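Putative fructose-aminoacid-6-phosphate deglycase (Bacillus subtilis, PDB 3EUA) catalyses the conversion of a range of fructosamine 6-phosphates to glucose 6-phosphate and a free amino acid. Local coordinates at residues P42-F47 / I54-Y59; L176-D181 / A278-F283; E218-H223 / D308-E313. All blocks are in the same frame, centred on the assembly; numbering follows the deposited sequence.

Interaction 1 of 3, residues P42-F47 / I54-Y59; sequences PSKYVF and INSDLY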
loop_
_atom_site.group_PDB
_atom_site.type_symbol
_atom_site.label_atom_id
_atom_site.label_comp_id
_atom_site.label_asym_id
_atom_site.label_seq_id
_atom_site.Cartn_x
_atom_site.Cartn_y
_atom_site.Cartn_z
ATOM N N PRO A 42 5.846 7.986 -6.151
ATOM C CA PRO A 42 7.210 8.164 -6.667
ATOM C C PRO A 42 8.107 8.946 -5.690
ATOM O O PRO A 42 9.276 8.658 -5.542
ATOM C CB PRO A 42 6.993 8.981 -7.928
ATOM C CG PRO A 42 5.614 8.761 -8.287
ATOM C CD PRO A 42 4.845 8.519 -7.077
ATOM N N SER A 43 7.534 9.943 -5.013
ATOM C CA SER A 43 8.310 10.720 -4.030
ATOM C C SER A 43 8.745 9.867 -2.842
ATOM O O SER A 43 9.795 10.139 -2.241
ATOM C CB SER A 43 7.522 11.934 -3.582
ATOM O OG SER A 43 7.435 12.864 -4.664
ATOM N N LYS A 44 7.903 8.897 -2.437
ATOM C CA LYS A 44 8.270 7.960 -1.362
ATOM C C LYS A 44 9.433 7.105 -1.872
ATOM O O LYS A 44 10.432 6.889 -1.148
ATOM C CB LYS A 44 7.037 7.156 -0.887
ATOM C CG LYS A 44 7.268 5.966 0.054
ATOM C CD LYS A 44 8.122 6.236 1.259
ATOM C CE LYS A 44 8.284 4.971 2.129
ATOM N NZ LYS A 44 9.342 5.102 3.175
ATOM N N TYR A 45 9.369 6.666 -3.119
ATOM C CA TYR A 45 10.453 5.894 -3.702
ATOM C C TYR A 45 11.752 6.714 -3.722
ATOM O O TYR A 45 12.794 6.204 -3.340
ATOM C CB TYR A 45 10.094 5.449 -5.099
ATOM C CG TYR A 45 11.062 4.506 -5.693
ATOM C CD1 TYR A 45 10.906 3.129 -5.529
ATOM C CD2 TYR A 45 12.114 4.961 -6.457
ATOM C CE1 TYR A 45 11.806 2.236 -6.112
ATOM C CE2 TYR A 45 12.986 4.106 -7.035
ATOM C CZ TYR A 45 12.841 2.737 -6.856
ATOM O OH TYR A 45 13.757 1.877 -7.444
ATOM N N VAL A 46 11.665 7.995 -4.137
ATOM C CA VAL A 46 12.816 8.898 -4.140
ATOM C C VAL A 46 13.419 8.988 -2.746
ATOM O O VAL A 46 14.618 8.784 -2.560
ATOM C CB VAL A 46 12.447 10.323 -4.686
ATOM C CG1 VAL A 46 13.583 11.328 -4.488
ATOM C CG2 VAL A 46 12.084 10.254 -6.179
ATOM N N PHE A 47 12.602 9.285 -1.750
ATOM C CA PHE A 47 13.107 9.337 -0.380
ATOM C C PHE A 47 13.766 8.040 0.052
ATOM O O PHE A 47 14.812 8.072 0.702
ATOM C CB PHE A 47 12.014 9.726 0.636
ATOM C CG PHE A 47 12.041 11.155 1.000
ATOM C CD1 PHE A 47 11.481 12.112 0.184
ATOM C CD2 PHE A 47 12.699 11.563 2.161
ATOM C CE1 PHE A 47 11.545 13.461 0.523
ATOM C CE2 PHE A 47 12.751 12.901 2.495
ATOM C CZ PHE A 47 12.188 13.848 1.665
ATOM N N ILE A 54 16.178 11.110 6.734
ATOM C CA ILE A 54 14.780 11.472 6.923
ATOM C C ILE A 54 13.872 10.275 6.665
ATOM O O ILE A 54 13.924 9.664 5.611
ATOM C CB ILE A 54 14.367 12.647 6.007
ATOM C CG1 ILE A 54 15.254 13.888 6.275
ATOM C CG2 ILE A 54 12.877 12.936 6.217
ATOM C CD1 ILE A 54 15.274 14.958 5.184
ATOM N N ASN A 55 13.077 9.943 7.679
ATOM C CA ASN A 55 12.061 8.900 7.631
ATOM C C ASN A 55 10.918 9.394 6.766
ATOM O O ASN A 55 10.509 10.534 6.915
ATOM C CB ASN A 55 11.549 8.643 9.065
ATOM C CG ASN A 55 10.386 7.665 9.139
ATOM O OD1 ASN A 55 9.705 7.360 8.139
ATOM N ND2 ASN A 55 10.140 7.163 10.352
ATOM N N SER A 56 10.422 8.560 5.857
ATOM C CA SER A 56 9.288 8.918 5.007
ATOM C C SER A 56 8.136 7.928 5.199
ATOM O O SER A 56 8.359 6.707 5.291
ATOM C CB SER A 56 9.676 8.937 3.516
ATOM O OG SER A 56 10.193 7.670 3.091
ATOM N N ASP A 57 6.915 8.453 5.305
ATOM C CA ASP A 57 5.710 7.643 5.384
ATOM C C ASP A 57 4.637 8.281 4.478
ATOM O O ASP A 57 4.686 9.467 4.164
ATOM C CB ASP A 57 5.203 7.467 6.817
ATOM C CG ASP A 57 5.994 6.449 7.617
ATOM O OD1 ASP A 57 5.983 5.262 7.257
ATOM O OD2 ASP A 57 6.564 6.817 8.663
ATOM N N LEU A 58 3.708 7.456 4.019
ATOM C CA LEU A 58 2.645 7.891 3.138
ATOM C C LEU A 58 1.345 7.341 3.602
ATOM O O LEU A 58 1.240 6.145 3.857
ATOM C CB LEU A 58 2.938 7.391 1.727
ATOM C CG LEU A 58 2.033 7.815 0.558
ATOM C CD1 LEU A 58 2.826 7.866 -0.705
ATOM C CD2 LEU A 58 0.845 6.904 0.343
ATOM N N TYR A 59 0.335 8.195 3.718
ATOM C CA TYR A 59 -0.994 7.748 4.169
ATOM C C TYR A 59 -2.079 8.508 3.483
ATOM O O TYR A 59 -1.873 9.640 3.052
ATOM C CB TYR A 59 -1.219 8.005 5.669
ATOM C CG TYR A 59 -0.163 7.443 6.587
ATOM C CD1 TYR A 59 -0.129 6.090 6.894
ATOM C CD2 TYR A 59 0.805 8.274 7.153
ATOM C CE1 TYR A 59 0.875 5.580 7.720
ATOM C CE2 TYR A 59 1.784 7.768 8.001
ATOM C CZ TYR A 59 1.824 6.421 8.275
ATOM O OH TYR A 59 2.825 5.895 9.092
HETATM O O HOH W 1 13.211 7.858 3.668
#
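Ile54, just ahead of strand 55-59, meets Phe47 of the helix: its CG2 methyl lies 3.7 Å from Phe47 CE2, the two side chains crossing obliquely, and Ile54 CB comes up at the ring edge in plane. The carbonyl of Ile54 accepts from a water that also bonds to Ser56 OG and, weakly, gives a hydrogen to Phe47 O, tying the strand entrance to the helix backbone. Ser56 is the polar centre. Its OG stands between its own backbone N and carbonyl carbon, where Lys44 NZ reaches it at 2.7 Å. The same ammonium donates to Ser56 O at 2.8 Å, from 50° above the carbonyl plane, and thus grips side chain and backbone of one residue. A bend at chi2 (50°) in an otherwise extended chain turns the lysine, laying Lys44 CD 3.8 Å from Ser56 CB. Further on, Leu58 CD1 touches the base of the lysine more loosely, 4.3 Å from Lys44 CB. Lys44 NZ also forms salt bridges with Asp48 and with Asp57 of the second subunit, which probably spreads its charge over the boundary between the two subunits. With an alanine here, Ser56 O and OG would probably lose their shared donor and both aspartates their positive mate. The helix runs nearly antiparallel to the strand (163°), their short axes 8.6 Å apart at closest approach, as a helix packed on the parallel sheet of the first SIS domain; strand 55-60 pairs with strand 27-32, whose Val28 touches Phe47 and Ile54, while Ser43 touches helix 137-153.

Interaction 2 of 3, residues L176-D181 / A278-F283; sequences LKQEAD and AASYDF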
loop_
_atom_site.group_PDB
_atom_site.type_symbol
_atom_site.label_atom_id
_atom_site.label_comp_id
_atom_site.label_asym_id
_atom_site.label_seq_id
_atom_site.Cartn_x
_atom_site.Cartn_y
_atom_site.Cartn_z
ATOM N N LEU A 176 3.193 10.532 -26.488
ATOM C CA LEU A 176 1.757 10.627 -26.867
ATOM C C LEU A 176 1.549 10.314 -28.347
ATOM O O LEU A 176 0.599 9.627 -28.711
ATOM C CB LEU A 176 1.197 12.022 -26.537
ATOM C CG LEU A 176 1.127 12.193 -25.032
ATOM C CD1 LEU A 176 0.900 13.673 -24.601
ATOM C CD2 LEU A 176 0.054 11.249 -24.470
ATOM N N LYS A 177 2.429 10.858 -29.187
ATOM C CA LYS A 177 2.366 10.670 -30.630
ATOM C C LYS A 177 2.576 9.217 -30.967
ATOM O O LYS A 177 1.839 8.605 -31.746
ATOM C CB LYS A 177 3.481 11.499 -31.281
ATOM C CG LYS A 177 3.672 11.384 -32.792
ATOM C CD LYS A 177 4.800 12.356 -33.222
ATOM C CE LYS A 177 5.203 12.281 -34.711
ATOM N NZ LYS A 177 5.948 11.023 -35.096
ATOM N N GLN A 178 3.603 8.657 -30.360
ATOM C CA GLN A 178 3.944 7.271 -30.579
ATOM C C GLN A 178 2.873 6.297 -30.102
ATOM O O GLN A 178 2.716 5.229 -30.683
ATOM C CB GLN A 178 5.303 6.981 -29.911
ATOM C CG GLN A 178 5.621 5.540 -29.617
ATOM C CD GLN A 178 6.988 5.374 -28.974
ATOM O OE1 GLN A 178 7.931 6.095 -29.310
ATOM N NE2 GLN A 178 7.113 4.392 -28.091
ATOM N N GLU A 179 2.119 6.670 -29.073
ATOM C CA GLU A 179 1.067 5.798 -28.508
ATOM C C GLU A 179 -0.374 6.041 -28.969
ATOM O O GLU A 179 -1.281 5.291 -28.564
ATOM C CB GLU A 179 1.085 5.935 -26.970
ATOM C CG GLU A 179 2.345 5.409 -26.281
ATOM C CD GLU A 179 2.379 3.887 -26.166
ATOM O OE1 GLU A 179 1.762 3.210 -27.006
ATOM O OE2 GLU A 179 3.033 3.357 -25.234
ATOM N N ALA A 180 -0.583 7.056 -29.800
ATOM C CA ALA A 180 -1.916 7.438 -30.268
ATOM C C ALA A 180 -2.757 6.286 -30.843
ATOM O O ALA A 180 -3.928 6.144 -30.519
ATOM C CB ALA A 180 -1.770 8.558 -31.279
ATOM N N ASP A 181 -2.170 5.462 -31.704
ATOM C CA ASP A 181 -2.919 4.337 -32.277
ATOM C C ASP A 181 -3.189 3.276 -31.208
ATOM O O ASP A 181 -4.268 2.690 -31.182
ATOM C CB ASP A 181 -2.179 3.777 -33.489
ATOM C CG ASP A 181 -2.143 4.781 -34.655
ATOM O OD1 ASP A 181 -2.921 5.777 -34.616
ATOM O OD2 ASP A 181 -1.354 4.581 -35.612
ATOM N N ALA A 278 8.264 2.213 -20.586
ATOM C CA ALA A 278 8.971 3.484 -20.596
ATOM C C ALA A 278 10.277 3.428 -21.405
ATOM O O ALA A 278 10.766 4.436 -21.899
ATOM C CB ALA A 278 9.269 3.920 -19.173
ATOM N N ALA A 279 10.851 2.244 -21.508
ATOM C CA ALA A 279 12.070 2.079 -22.293
ATOM C C ALA A 279 11.834 2.370 -23.774
ATOM O O ALA A 279 12.797 2.676 -24.492
ATOM C CB ALA A 279 12.650 0.700 -22.072
ATOM N N SER A 280 10.576 2.311 -24.232
ATOM C CA SER A 280 10.230 2.604 -25.629
ATOM C C SER A 280 10.115 4.109 -25.895
ATOM O O SER A 280 9.965 4.493 -27.041
ATOM C CB SER A 280 8.949 1.872 -26.033
ATOM O OG SER A 280 7.820 2.375 -25.348
ATOM N N TYR A 281 10.174 4.943 -24.849
ATOM C CA TYR A 281 10.102 6.385 -24.991
ATOM C C TYR A 281 11.504 6.969 -25.052
ATOM O O TYR A 281 12.490 6.269 -24.800
ATOM C CB TYR A 281 9.256 7.012 -23.856
ATOM C CG TYR A 281 7.913 6.338 -23.662
ATOM C CD1 TYR A 281 7.141 5.926 -24.752
ATOM C CD2 TYR A 281 7.386 6.160 -22.397
ATOM C CE1 TYR A 281 5.909 5.301 -24.579
ATOM C CE2 TYR A 281 6.123 5.538 -22.207
ATOM C CZ TYR A 281 5.404 5.114 -23.299
ATOM O OH TYR A 281 4.191 4.509 -23.119
ATOM N N ASP A 282 11.598 8.256 -25.380
ATOM C CA ASP A 282 12.890 8.936 -25.538
ATOM C C ASP A 282 13.336 9.706 -24.300
ATOM O O ASP A 282 12.897 10.827 -24.087
ATOM C CB ASP A 282 12.771 9.875 -26.740
ATOM C CG ASP A 282 14.055 10.611 -27.053
ATOM O OD1 ASP A 282 15.053 10.422 -26.321
ATOM O OD2 ASP A 282 14.057 11.395 -28.038
ATOM N N PHE A 283 14.222 9.106 -23.513
ATOM C CA PHE A 283 14.784 9.726 -22.319
ATOM C C PHE A 283 16.229 10.133 -22.544
ATOM O O PHE A 283 16.971 10.314 -21.597
ATOM C CB PHE A 283 14.695 8.751 -21.133
ATOM C CG PHE A 283 13.281 8.578 -20.581
ATOM C CD1 PHE A 283 12.391 7.685 -21.164
ATOM C CD2 PHE A 283 12.876 9.279 -19.467
ATOM C CE1 PHE A 283 11.108 7.539 -20.656
ATOM C CE2 PHE A 283 11.609 9.137 -18.961
ATOM C CZ PHE A 283 10.723 8.276 -19.553
HETATM O O HOH W 2 5.214 2.909 -27.114
#
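Gln178 and Glu179 reach the 278-283 loop by different torsions. With CG trans to its backbone nitrogen and the chain extended beyond, Gln178 carries its amide out to Ser280; Glu179 instead bends at chi2 (-77°), which brings its carboxylate to the hydroxyl of Tyr281. Gln178 NE2 donates to Ser280 O over 3.0 Å. The N-H points almost straight (160°) and the acceptor lies in the glutamine amide plane, yet the donor stands well above the carbonyl plane of Ser280. A water accepts from the same NE2 and donates to Ser280 OG, whose main partner is Asp277 O. The loop leaves strand 273-277, an outermost strand, within this chain, of the parallel sheet in the second SIS domain, and the long helix 158-190 runs past the loop here. Tyr281 OH gives its hydrogen to Glu179 OE2, 2.7 Å away, on the lone pair anti to the other oxygen. Carboxylate and ring planes stand 69° apart, and OE2 meets the ring in plane at its edge. Gln178 NE2 also sits near this edge, 3.7 Å from Tyr281 CD1. The second carboxylate oxygen, Glu179 OE1, accepts from Asn182, while Val298 of helix 288-313 packs on the tyrosine.

Interaction 3 of 3, residues E218-H223 / D308-E313; sequences EMQWIH and DELAEE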
loop_
_atom_site.group_PDB
_atom_site.type_symbol
_atom_site.label_atom_id
_atom_site.label_comp_id
_atom_site.label_asym_id
_atom_site.label_seq_id
_atom_site.Cartn_x
_atom_site.Cartn_y
_atom_site.Cartn_z
ATOM N N GLU A 218 -13.592 5.025 -10.546
ATOM C CA GLU A 218 -14.254 6.320 -10.427
ATOM C C GLU A 218 -14.844 6.876 -11.692
ATOM O O GLU A 218 -16.044 7.197 -11.732
ATOM C CB GLU A 218 -13.274 7.374 -9.905
ATOM C CG GLU A 218 -13.871 8.732 -9.558
ATOM C CD GLU A 218 -12.797 9.770 -9.183
ATOM O OE1 GLU A 218 -11.579 9.496 -9.318
ATOM O OE2 GLU A 218 -13.201 10.892 -8.772
HETATM N N MSE A 219 -14.038 6.934 -12.731
HETATM C CA MSE A 219 -14.441 7.628 -13.964
HETATM C C MSE A 219 -14.999 6.814 -15.112
HETATM O O MSE A 219 -15.373 7.378 -16.129
HETATM C CB MSE A 219 -13.227 8.427 -14.441
HETATM C CG MSE A 219 -12.653 9.362 -13.364
HETATM SE SE MSE A 219 -11.163 10.507 -13.989
HETATM C CE MSE A 219 -10.358 11.055 -12.269
ATOM N N GLN A 220 -15.059 5.499 -14.951
ATOM C CA GLN A 220 -15.592 4.611 -15.975
ATOM C C GLN A 220 -16.473 3.515 -15.435
ATOM O O GLN A 220 -17.170 2.847 -16.216
ATOM C CB GLN A 220 -14.411 3.967 -16.750
ATOM C CG GLN A 220 -13.625 4.922 -17.615
ATOM C CD GLN A 220 -14.433 5.440 -18.783
ATOM O OE1 GLN A 220 -14.665 4.730 -19.752
ATOM N NE2 GLN A 220 -14.855 6.686 -18.702
ATOM N N TRP A 221 -16.510 3.348 -14.116
ATOM C CA TRP A 221 -17.249 2.268 -13.458
ATOM C C TRP A 221 -16.827 0.900 -14.005
ATOM O O TRP A 221 -17.658 0.065 -14.317
ATOM C CB TRP A 221 -18.765 2.436 -13.548
ATOM C CG TRP A 221 -19.267 3.748 -13.077
ATOM C CD1 TRP A 221 -18.653 4.616 -12.218
ATOM C CD2 TRP A 221 -20.563 4.261 -13.301
ATOM N NE1 TRP A 221 -19.470 5.700 -11.971
ATOM C CE2 TRP A 221 -20.653 5.502 -12.627
ATOM C CE3 TRP A 221 -21.664 3.816 -14.055
ATOM C CZ2 TRP A 221 -21.804 6.298 -12.672
ATOM C CZ3 TRP A 221 -22.807 4.611 -14.089
ATOM C CH2 TRP A 221 -22.854 5.837 -13.406
ATOM N N ILE A 222 -15.510 0.722 -14.162
ATOM C CA ILE A 222 -14.900 -0.520 -14.593
ATOM C C ILE A 222 -14.163 -1.058 -13.381
ATOM O O ILE A 222 -13.411 -0.316 -12.749
ATOM C CB ILE A 222 -13.936 -0.291 -15.752
ATOM C CG1 ILE A 222 -14.721 0.163 -16.985
ATOM C CG2 ILE A 222 -13.196 -1.546 -16.079
ATOM C CD1 ILE A 222 -13.886 0.520 -18.152
ATOM N N HIS A 223 -14.375 -2.331 -13.055
ATOM C CA HIS A 223 -13.690 -2.928 -11.911
ATOM C C HIS A 223 -12.200 -2.943 -12.167
ATOM O O HIS A 223 -11.765 -3.209 -13.295
ATOM C CB HIS A 223 -14.171 -4.352 -11.673
ATOM C CG HIS A 223 -15.638 -4.453 -11.398
ATOM N ND1 HIS A 223 -16.215 -3.956 -10.250
ATOM C CD2 HIS A 223 -16.636 -5.040 -12.100
ATOM C CE1 HIS A 223 -17.515 -4.183 -10.280
ATOM N NE2 HIS A 223 -17.795 -4.859 -11.383
ATOM N N ASP A 308 -8.859 8.847 -22.236
ATOM C CA ASP A 308 -9.650 9.717 -23.114
ATOM C C ASP A 308 -10.323 8.944 -24.228
ATOM O O ASP A 308 -11.519 9.149 -24.472
ATOM C CB ASP A 308 -8.786 10.848 -23.707
ATOM C CG ASP A 308 -8.398 11.920 -22.675
ATOM O OD1 ASP A 308 -9.089 12.099 -21.630
ATOM O OD2 ASP A 308 -7.410 12.646 -22.945
ATOM N N GLU A 309 -9.567 8.047 -24.871
ATOM C CA GLU A 309 -10.098 7.189 -25.934
ATOM C C GLU A 309 -11.163 6.196 -25.426
ATOM O O GLU A 309 -12.184 5.949 -26.090
ATOM C CB GLU A 309 -8.969 6.384 -26.608
ATOM C CG GLU A 309 -7.939 7.192 -27.365
ATOM C CD GLU A 309 -8.497 7.944 -28.579
ATOM O OE1 GLU A 309 -9.537 7.549 -29.161
ATOM O OE2 GLU A 309 -7.868 8.937 -28.977
ATOM N N LEU A 310 -10.894 5.623 -24.260
ATOM C CA LEU A 310 -11.790 4.664 -23.642
ATOM C C LEU A 310 -13.121 5.329 -23.315
ATOM O O LEU A 310 -14.177 4.778 -23.637
ATOM C CB LEU A 310 -11.137 4.079 -22.386
ATOM C CG LEU A 310 -11.908 3.000 -21.651
ATOM C CD1 LEU A 310 -12.182 1.769 -22.518
ATOM C CD2 LEU A 310 -11.163 2.601 -20.357
ATOM N N ALA A 311 -13.059 6.509 -22.680
ATOM C CA ALA A 311 -14.267 7.263 -22.293
ATOM C C ALA A 311 -15.151 7.577 -23.530
ATOM O O ALA A 311 -16.365 7.494 -23.467
ATOM C CB ALA A 311 -13.898 8.532 -21.560
ATOM N N GLU A 312 -14.513 7.948 -24.630
ATOM C CA GLU A 312 -15.200 8.235 -25.872
ATOM C C GLU A 312 -15.837 6.971 -26.436
ATOM O O GLU A 312 -17.009 6.987 -26.792
ATOM C CB GLU A 312 -14.222 8.847 -26.880
ATOM C CG GLU A 312 -14.834 9.159 -28.252
ATOM C CD GLU A 312 -13.809 9.692 -29.263
ATOM O OE1 GLU A 312 -12.635 10.004 -28.874
ATOM O OE2 GLU A 312 -14.202 9.782 -30.452
ATOM N N GLU A 313 -15.071 5.886 -26.494
ATOM C CA GLU A 313 -15.573 4.603 -27.020
ATOM C C GLU A 313 -16.759 4.069 -26.223
ATOM O O GLU A 313 -17.680 3.520 -26.797
ATOM C CB GLU A 313 -14.471 3.540 -27.014
ATOM C CG GLU A 313 -14.761 2.327 -27.887
ATOM C CD GLU A 313 -14.815 2.690 -29.366
ATOM O OE1 GLU A 313 -14.216 3.722 -29.737
ATOM O OE2 GLU A 313 -15.448 1.953 -30.157
#
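Gln220 lies against helix 308-313 with its amide against CA and CB of Ala311: NE2 is 3.5 Å from Ala311 CB, and OE1 is 3.6 Å from Ala311 CA. The side chain crosses that of Leu310 at a slant, bringing OE1 to within 3.8 Å of Leu310 CG. A bend at chi2 (-67°) folds the amide back toward its own chain, where NE2 donates to Met219 O at 2.7 Å. That bond is bent, 135° at the hydrogen, and the donor is tilted 34° from the carbonyl plane. NE2 also donates to His316 O, and OE1 accepts from Arg314, so both ends of this buried amide are satisfied and its rotation is fixed. With its polar atoms bonded to other groups, the amide can lie against the carbons of Leu310 and Ala311. Ile222 and Leu310 meet differently, reaching toward each other tip to tip, with Ile222 CD1 4.1 Å from Leu310 CD2. The leucine also packs on Phe186 and Leu216. Trp221, between the two contacting residues, has positive phi and turns the chain out of the helix; its ring meets Arg322 in a cation-pi contact, and its NE1 is hydrogen-bonded to Glu238 of the second subunit. The arrangement is a helix C-terminus and the following turn packed on the last long helix, in the alpha/beta layering of the second SIS domain.

Interactions 1 and 3 are buried; interaction 2 is partly buried, with two exposed residues. Interaction 1, in the first SIS domain, joins a helix to a sheet strand close by in sequence; interactions 2 and 3 join distant parts of the chain around the second, their nearest atoms about 5 Å apart. They share elements: helix 288-313 supplies 308-313 and packs on side chains of interaction 2, while helix 158-190 supplies 176-181 and touches Leu310 through Phe186. Interaction 1 combines a charged lysine grip with aromatic-aliphatic packing, interaction 2 uses amide and carboxylate hydrogen bonds, and interaction 3 packs a buried amide, bonded elsewhere, on carbon, with one aliphatic contact. The second subunit touches interactions 1 and 3.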